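Local coordinates for aiia-like protein (Bacillus thuringiensis, PDB 2BR6) that hydrolyses the lactone ring of N-acyl homoserine lactones at a two-zinc centre, so quenching bacterial quorum-sensing signals, at residues Pro169-Gly174 against Val205-Phe210; Pro173-Leu178 against Leu190-Ser195. All coordinates share one frame; numbering follows the deposited sequence.

In the fold
Contacts 1 and 2 lie side by side at the same two-zinc site, with centres about 9 Å apart. Along the chain the segments run 169-174, 173-178, 190-195, 205-210, and the first two share P173 and G174. Contact 1 joins the loop between strands 163-167 and 176-182 to the 205-210 loop, which runs between helices 198-202 and 212-229. Contact 2 pairs strands 176-182 and 186-192, a beta hairpin inside the five-stranded sheet. The two contacts meet where F207 packs on the backbone of D193 and A194, and where H171 packs on D193. Contact 1 contributes H171 and contact 2 contributes D193. Both residues bind zinc and line the homoserine lactone pocket.

Contact 1. Residues Pro169-Gly174 against Val205-Phe210; sequences PGHSPG and VPFAGF. With ZN (zinc ion), chain C; HSL (homoserine lactone), chain F.
CE1 of F207 lies 3.9 Å from H171 ND1, and the two side chains cross at about a right angle. Y196 and I219 pack against F207 as well. A208 follows and makes the polar link to the histidine. H171 ND1 donates to A208 O at 3.0 Å along a bent path, and the oxygen lies near the imidazole plane. With CG anti to the backbone N (chi1 174°), the H171 ring sits between A208 O and the metal. Together with the zinc bond at NE2, the bond to A208 should limit rotation of the ring. H171 NE2 binds the chain C zinc ion at 2.2 Å and lies 2.9 Å from OD of the lactone. A208 is thus a second-shell residue of the metallo-beta-lactamase zinc site, where H106, H108 and D193 bind the same ion. At G209 the two segments run close: its CA is 4.0 Å from H171 CA and makes a CA-H...O contact with H171 O. F210 meets the 169-174 loop in two ways. Its N donates to H171 O at 2.9 Å, almost straight at the hydrogen (173°), but from well above the carbonyl plane. The F210 ring has P173 over one face. The proline CG sits 3.8 Å from the ring centroid in a CH-pi contact, and R136 also touches this phenylalanine.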
ATOM      1  N   PRO A 169     -11.183  -5.814  -0.224  1.00 10.32           N
ATOM      2  CA  PRO A 169     -11.566  -5.473  -1.596  1.00 11.53           C
ATOM      3  C   PRO A 169     -12.560  -4.317  -1.637  1.00 12.93           C
ATOM      4  O   PRO A 169     -13.245  -4.047  -0.644  1.00 13.31           O
ATOM      5  CB  PRO A 169     -12.231  -6.761  -2.098  1.00 12.80           C
ATOM      6  CG  PRO A 169     -12.772  -7.394  -0.880  1.00 11.48           C
ATOM      7  CD  PRO A 169     -11.726  -7.122   0.180  1.00 11.42           C
ATOM      8  N   GLY A 170     -12.653  -3.658  -2.787  1.00 13.63           N
ATOM      9  CA  GLY A 170     -13.639  -2.589  -2.971  1.00 14.46           C
ATOM     10  C   GLY A 170     -12.997  -1.454  -3.733  1.00 14.63           C
ATOM     11  O   GLY A 170     -13.391  -1.151  -4.861  1.00 15.25           O
ATOM     12  N   HIS A 171     -11.998  -0.832  -3.116  1.00 14.12           N
ATOM     13  CA  HIS A 171     -11.210   0.174  -3.803  1.00 13.80           C
ATOM     14  C   HIS A 171     -10.668  -0.374  -5.131  1.00 13.37           C
ATOM     15  O   HIS A 171     -10.742   0.291  -6.169  1.00 14.27           O
ATOM     16  CB  HIS A 171     -10.045   0.630  -2.946  1.00 13.36           C
ATOM     17  CG  HIS A 171      -9.138   1.558  -3.672  1.00 13.25           C
ATOM     18  ND1 HIS A 171      -9.520   2.832  -4.023  1.00 14.04           N
ATOM     19  CD2 HIS A 171      -7.902   1.374  -4.190  1.00 13.82           C
ATOM     20  CE1 HIS A 171      -8.533   3.416  -4.677  1.00 14.85           C
ATOM     21  NE2 HIS A 171      -7.544   2.550  -4.800  1.00 13.71           N
ATOM     22  N   SER A 172     -10.114  -1.583  -5.069  1.00 13.33           N
ATOM     23  CA  SER A 172      -9.774  -2.376  -6.250  1.00 12.81           C
ATOM     24  C   SER A 172     -10.336  -3.797  -6.028  1.00 12.96           C
ATOM     25  O   SER A 172     -10.676  -4.157  -4.882  1.00 12.83           O
ATOM     26  CB  SER A 172      -8.249  -2.391  -6.481  1.00 12.97           C
ATOM     27  OG  SER A 172      -7.578  -3.185  -5.516  1.00 11.16           O
ATOM     28  N   PRO A 173     -10.419  -4.616  -7.082  1.00 13.04           N
ATOM     29  CA  PRO A 173     -11.031  -5.948  -6.960  1.00 13.40           C
ATOM     30  C   PRO A 173     -10.412  -6.847  -5.878  1.00 12.87           C
ATOM     31  O   PRO A 173     -11.142  -7.617  -5.219  1.00 14.26           O
ATOM     32  CB  PRO A 173     -10.835  -6.545  -8.353  1.00 13.80           C
ATOM     33  CG  PRO A 173     -10.824  -5.321  -9.244  1.00 14.50           C
ATOM     34  CD  PRO A 173      -9.989  -4.342  -8.474  1.00 13.50           C
ATOM     35  N   GLY A 174      -9.096  -6.728  -5.671  1.00 11.66           N
ATOM     36  CA  GLY A 174      -8.380  -7.575  -4.710  1.00 10.77           C
ATOM     37  C   GLY A 174      -7.495  -6.809  -3.741  1.00 10.07           C
ATOM     38  O   GLY A 174      -6.460  -7.310  -3.309  1.00  9.92           O
ATOM     39  N   VAL A 205     -16.856   8.389   4.799  1.00 20.59           N
ATOM     40  CA  VAL A 205     -16.993   9.342   3.696  1.00 21.50           C
ATOM     41  C   VAL A 205     -16.600   8.612   2.405  1.00 21.60           C
ATOM     42  O   VAL A 205     -15.464   8.137   2.285  1.00 20.61           O
ATOM     43  CB  VAL A 205     -16.096  10.584   3.912  1.00 21.61           C
ATOM     44  CG1 VAL A 205     -16.099  11.489   2.686  1.00 21.95           C
ATOM     45  CG2 VAL A 205     -16.536  11.366   5.146  1.00 21.98           C
ATOM     46  N   PRO A 206     -17.525   8.507   1.448  1.00 22.78           N
ATOM     47  CA  PRO A 206     -17.278   7.743   0.208  1.00 22.88           C
ATOM     48  C   PRO A 206     -16.113   8.307  -0.607  1.00 23.18           C
ATOM     49  O   PRO A 206     -15.923   9.520  -0.640  1.00 23.74           O
ATOM     50  CB  PRO A 206     -18.597   7.895  -0.563  1.00 23.83           C
ATOM     51  CG  PRO A 206     -19.593   8.234   0.476  1.00 25.13           C
ATOM     52  CD  PRO A 206     -18.873   9.106   1.464  1.00 24.00           C
ATOM     53  N   PHE A 207     -15.336   7.428  -1.239  1.00 22.79           N
ATOM     54  CA  PHE A 207     -14.168   7.833  -2.020  1.00 22.95           C
ATOM     55  C   PHE A 207     -13.994   6.931  -3.245  1.00 23.51           C
ATOM     56  O   PHE A 207     -14.688   5.918  -3.371  1.00 23.14           O
ATOM     57  CB  PHE A 207     -12.902   7.846  -1.141  1.00 22.04           C
ATOM     58  CG  PHE A 207     -12.464   6.485  -0.663  1.00 20.84           C
ATOM     59  CD1 PHE A 207     -11.385   5.842  -1.262  1.00 20.60           C
ATOM     60  CD2 PHE A 207     -13.121   5.853   0.402  1.00 20.81           C
ATOM     61  CE1 PHE A 207     -10.962   4.578  -0.819  1.00 19.50           C
ATOM     62  CE2 PHE A 207     -12.719   4.587   0.842  1.00 20.00           C
ATOM     63  CZ  PHE A 207     -11.627   3.956   0.233  1.00 19.82           C
ATOM     64  N   ALA A 208     -13.072   7.304  -4.136  1.00 24.17           N
ATOM     65  CA  ALA A 208     -12.900   6.627  -5.428  1.00 24.62           C
ATOM     66  C   ALA A 208     -12.623   5.131  -5.271  1.00 24.17           C
ATOM     67  O   ALA A 208     -11.753   4.740  -4.489  1.00 23.56           O
ATOM     68  CB  ALA A 208     -11.781   7.294  -6.232  1.00 25.33           C
ATOM     69  N   GLY A 209     -13.368   4.309  -6.014  1.00 24.51           N
ATOM     70  CA  GLY A 209     -13.175   2.856  -5.972  1.00 23.44           C
ATOM     71  C   GLY A 209     -13.906   2.051  -7.037  1.00 23.65           C
ATOM     72  O   GLY A 209     -14.921   2.489  -7.584  1.00 24.43           O
ATOM     73  N   PHE A 210     -13.371   0.860  -7.311  1.00 22.87           N
ATOM     74  CA  PHE A 210     -13.970  -0.115  -8.225  1.00 23.06           C
ATOM     75  C   PHE A 210     -15.375  -0.537  -7.788  1.00 23.52           C
ATOM     76  O   PHE A 210     -16.275  -0.623  -8.617  1.00 23.83           O
ATOM     77  CB  PHE A 210     -13.040  -1.339  -8.358  1.00 22.79           C
ATOM     78  CG  PHE A 210     -13.656  -2.519  -9.080  1.00 23.41           C
ATOM     79  CD1 PHE A 210     -13.762  -2.530 -10.471  1.00 24.93           C
ATOM     80  CD2 PHE A 210     -14.100  -3.629  -8.368  1.00 23.91           C
ATOM     81  CE1 PHE A 210     -14.317  -3.623 -11.137  1.00 24.75           C
ATOM     82  CE2 PHE A 210     -14.648  -4.729  -9.019  1.00 25.36           C
ATOM     83  CZ  PHE A 210     -14.761  -4.726 -10.409  1.00 25.95           C
TER
HETATM   84 ZN    ZN C1252      -5.495   2.500  -5.529  1.00 23.28          ZN
HETATM   85  N   HSL F1255      -4.207   6.293  -8.458  1.00 41.53           N
HETATM   86  CA  HSL F1255      -5.176   6.113  -7.658  1.00 41.32           C
HETATM   87  C   HSL F1255      -5.116   5.916  -6.227  1.00 41.22           C
HETATM   88  O   HSL F1255      -4.443   6.532  -5.399  1.00 41.11           O
HETATM   89  CB  HSL F1255      -6.533   5.583  -8.215  1.00 41.41           C
HETATM   90  CG  HSL F1255      -6.946   4.605  -7.125  1.00 41.11           C
HETATM   91  OD  HSL F1255      -6.076   4.842  -5.915  1.00 40.87           O
HETATM   92  O   HOH W   1      -3.840   3.543  -6.021  1.00 19.06           O

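Contact 2. Residues Pro173-Leu178 against Leu190-Ser195; sequences PGHQSL and LTIDAS. With ZN (zinc ion), chain C; ZN (zinc ion), chain B; HSL (homoserine lactone), chain F.
L178 and L190 form the backbone pairing, an antiparallel hydrogen-bonded pair. L178 N donates to L190 O at 2.9 Å. L190 N returns a bond to L178 O, also at 2.9 Å. The polar side-chain contacts come next. S177 OG donates to T191 O at 2.8 Å, from above the carbonyl plane. A194 N reaches the same oxygen from the opposite face, so two donors hold it. H175 has CG anti to the backbone N (chi1 -177°), and its ring extends toward the turn T191-A194. There H175 NE2 accepts a weak, bent bond from D193 N at 2.9 Å. T168 OG1 is hydrogen-bonded to H175 ND1, so both ring nitrogens have partners. Apolar contact is made where L178 CB meets L190 CB on one face of the sheet, and L178 CD2 approaches I192 CG1. Other carbons pack by van der Waals contact on polar groups. I192 CB lies at the imidazole edge, 3.6 Å from H175 NE2. A194 CB rests against the S177 hydroxyl and H175 CE1. Metal bonds complete the account. D193, within the type II' turn T191-A194, sends OD2 to both zincs, 2.1 Å from the chain B ion and 2.6 Å from the chain C ion. I192 in this turn has positive phi (49°). An aspartate in the turn that follows on from the hairpin bridges the two metals, as in the dinuclear hydrolases of the metallo-beta-lactamase superfamily, such as glyoxalase II.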
ATOM      1  N   PRO A 173     -10.419  -4.616  -7.082  1.00 13.04           N
ATOM      2  CA  PRO A 173     -11.031  -5.948  -6.960  1.00 13.40           C
ATOM      3  C   PRO A 173     -10.412  -6.847  -5.878  1.00 12.87           C
ATOM      4  O   PRO A 173     -11.142  -7.617  -5.219  1.00 14.26           O
ATOM      5  CB  PRO A 173     -10.835  -6.545  -8.353  1.00 13.80           C
ATOM      6  CG  PRO A 173     -10.824  -5.321  -9.244  1.00 14.50           C
ATOM      7  CD  PRO A 173      -9.989  -4.342  -8.474  1.00 13.50           C
ATOM      8  N   GLY A 174      -9.096  -6.728  -5.671  1.00 11.66           N
ATOM      9  CA  GLY A 174      -8.380  -7.575  -4.710  1.00 10.77           C
ATOM     10  C   GLY A 174      -7.495  -6.809  -3.741  1.00 10.07           C
ATOM     11  O   GLY A 174      -6.460  -7.310  -3.309  1.00  9.92           O
ATOM     12  N   HIS A 175      -7.913  -5.600  -3.379  1.00 10.12           N
ATOM     13  CA  HIS A 175      -7.127  -4.773  -2.466  1.00  9.29           C
ATOM     14  C   HIS A 175      -6.934  -5.470  -1.113  1.00  9.55           C
ATOM     15  O   HIS A 175      -7.869  -6.072  -0.590  1.00 10.63           O
ATOM     16  CB  HIS A 175      -7.834  -3.426  -2.247  1.00  9.11           C
ATOM     17  CG  HIS A 175      -7.057  -2.485  -1.383  1.00  9.26           C
ATOM     18  ND1 HIS A 175      -7.094  -2.544  -0.007  1.00  8.35           N
ATOM     19  CD2 HIS A 175      -6.179  -1.500  -1.697  1.00  9.50           C
ATOM     20  CE1 HIS A 175      -6.290  -1.622   0.491  1.00 10.44           C
ATOM     21  NE2 HIS A 175      -5.718  -0.977  -0.512  1.00  9.60           N
ATOM     22  N   GLN A 176      -5.731  -5.366  -0.546  1.00  9.11           N
ATOM     23  CA  GLN A 176      -5.473  -5.872   0.803  1.00  9.20           C
ATOM     24  C   GLN A 176      -4.725  -4.838   1.663  1.00  9.48           C
ATOM     25  O   GLN A 176      -3.866  -4.085   1.160  1.00  9.61           O
ATOM     26  CB  GLN A 176      -4.698  -7.189   0.758  1.00  9.83           C
ATOM     27  CG  GLN A 176      -3.334  -7.103   0.079  1.00  9.38           C
ATOM     28  CD  GLN A 176      -2.696  -8.483  -0.097  1.00  9.72           C
ATOM     29  OE1 GLN A 176      -3.161  -9.473   0.486  1.00  9.70           O
ATOM     30  NE2 GLN A 176      -1.603  -8.534  -0.846  1.00  9.97           N
ATOM     31  N   SER A 177      -5.058  -4.835   2.951  1.00  9.24           N
ATOM     32  CA  SER A 177      -4.471  -3.948   3.961  1.00  9.57           C
ATOM     33  C   SER A 177      -3.541  -4.759   4.871  1.00 10.35           C
ATOM     34  O   SER A 177      -3.505  -5.980   4.776  1.00 10.01           O
ATOM     35  CB  SER A 177      -5.593  -3.331   4.810  1.00  9.72           C
ATOM     36  OG  SER A 177      -6.533  -2.613   4.020  1.00 10.18           O
ATOM     37  N   LEU A 178      -2.786  -4.081   5.737  1.00  9.84           N
ATOM     38  CA  LEU A 178      -1.773  -4.740   6.569  1.00 10.78           C
ATOM     39  C   LEU A 178      -2.072  -4.567   8.058  1.00 10.89           C
ATOM     40  O   LEU A 178      -2.383  -3.461   8.486  1.00 11.10           O
ATOM     41  CB  LEU A 178      -0.396  -4.118   6.305  1.00 10.82           C
ATOM     42  CG  LEU A 178       0.485  -4.496   5.105  1.00 13.38           C
ATOM     43  CD1 LEU A 178       1.169  -5.838   5.344  1.00 16.70           C
ATOM     44  CD2 LEU A 178      -0.240  -4.447   3.759  1.00 14.68           C
ATOM     45  N   LEU A 190      -2.206  -0.573   8.649  1.00  9.69           N
ATOM     46  CA  LEU A 190      -1.980   0.206   7.439  1.00  9.54           C
ATOM     47  C   LEU A 190      -3.170  -0.095   6.519  1.00  9.36           C
ATOM     48  O   LEU A 190      -3.264  -1.192   5.966  1.00  8.87           O
ATOM     49  CB  LEU A 190      -0.644  -0.173   6.766  1.00  9.56           C
ATOM     50  CG  LEU A 190       0.650  -0.179   7.597  1.00 10.36           C
ATOM     51  CD1 LEU A 190       1.809  -0.543   6.696  1.00 11.26           C
ATOM     52  CD2 LEU A 190       0.895   1.195   8.216  1.00 11.16           C
ATOM     53  N   THR A 191      -4.105   0.849   6.409  1.00  9.59           N
ATOM     54  CA  THR A 191      -5.308   0.620   5.588  1.00  9.81           C
ATOM     55  C   THR A 191      -4.934   0.548   4.118  1.00  9.58           C
ATOM     56  O   THR A 191      -5.647  -0.078   3.330  1.00 10.06           O
ATOM     57  CB  THR A 191      -6.378   1.729   5.742  1.00 10.38           C
ATOM     58  OG1 THR A 191      -5.842   2.986   5.290  1.00  9.88           O
ATOM     59  CG2 THR A 191      -6.766   1.946   7.194  1.00 10.68           C
ATOM     60  N   ILE A 192      -3.824   1.206   3.769  1.00  9.10           N
ATOM     61  CA  ILE A 192      -3.516   1.503   2.363  1.00  9.71           C
ATOM     62  C   ILE A 192      -4.781   2.135   1.740  1.00 10.59           C
ATOM     63  O   ILE A 192      -5.386   2.989   2.376  1.00 11.37           O
ATOM     64  CB  ILE A 192      -3.022   0.236   1.574  1.00  9.16           C
ATOM     65  CG1 ILE A 192      -2.056  -0.654   2.400  1.00 10.22           C
ATOM     66  CG2 ILE A 192      -2.383   0.661   0.237  1.00  9.84           C
ATOM     67  CD1 ILE A 192      -0.749   0.045   2.808  1.00 10.38           C
ATOM     68  N   ASP A 193      -5.204   1.714   0.543  1.00 10.91           N
ATOM     69  CA  ASP A 193      -6.315   2.411  -0.145  1.00 11.70           C
ATOM     70  C   ASP A 193      -7.719   1.929   0.236  1.00 11.58           C
ATOM     71  O   ASP A 193      -8.715   2.292  -0.399  1.00 12.15           O
ATOM     72  CB  ASP A 193      -6.121   2.430  -1.667  1.00 11.91           C
ATOM     73  CG  ASP A 193      -4.996   3.370  -2.113  1.00 13.30           C
ATOM     74  OD1 ASP A 193      -4.257   3.899  -1.261  1.00 13.40           O
ATOM     75  OD2 ASP A 193      -4.799   3.655  -3.313  1.00 12.08           O
ATOM     76  N   ALA A 194      -7.802   1.125   1.288  1.00 11.13           N
ATOM     77  CA  ALA A 194      -9.102   0.798   1.874  1.00 11.91           C
ATOM     78  C   ALA A 194      -9.740   2.055   2.522  1.00 12.63           C
ATOM     79  O   ALA A 194     -10.951   2.095   2.768  1.00 13.90           O
ATOM     80  CB  ALA A 194      -8.965  -0.326   2.867  1.00 11.89           C
ATOM     81  N   SER A 195      -8.914   3.077   2.772  1.00 12.88           N
ATOM     82  CA  SER A 195      -9.373   4.400   3.198  1.00 14.09           C
ATOM     83  C   SER A 195      -8.243   5.384   2.901  1.00 13.81           C
ATOM     84  O   SER A 195      -7.138   5.238   3.430  1.00 13.62           O
ATOM     85  CB  SER A 195      -9.732   4.432   4.695  1.00 14.08           C
ATOM     86  OG  SER A 195     -11.008   3.848   4.913  1.00 17.23           O
TER
HETATM   87 ZN    ZN C1252      -5.495   2.500  -5.529  1.00 23.28          ZN
HETATM   88 ZN    ZN B1251      -3.226   4.663  -4.191  1.00 20.05          ZN
HETATM   89  N   HSL F1255      -4.207   6.293  -8.458  1.00 41.53           N
HETATM   90  CA  HSL F1255      -5.176   6.113  -7.658  1.00 41.32           C
HETATM   91  C   HSL F1255      -5.116   5.916  -6.227  1.00 41.22           C
HETATM   92  O   HSL F1255      -4.443   6.532  -5.399  1.00 41.11           O
HETATM   93  CB  HSL F1255      -6.533   5.583  -8.215  1.00 41.41           C
HETATM   94  CG  HSL F1255      -6.946   4.605  -7.125  1.00 41.11           C
HETATM   95  OD  HSL F1255      -6.076   4.842  -5.915  1.00 40.87           O
HETATM   96  O   HOH W   1      -3.840   3.543  -6.021  1.00 19.06           O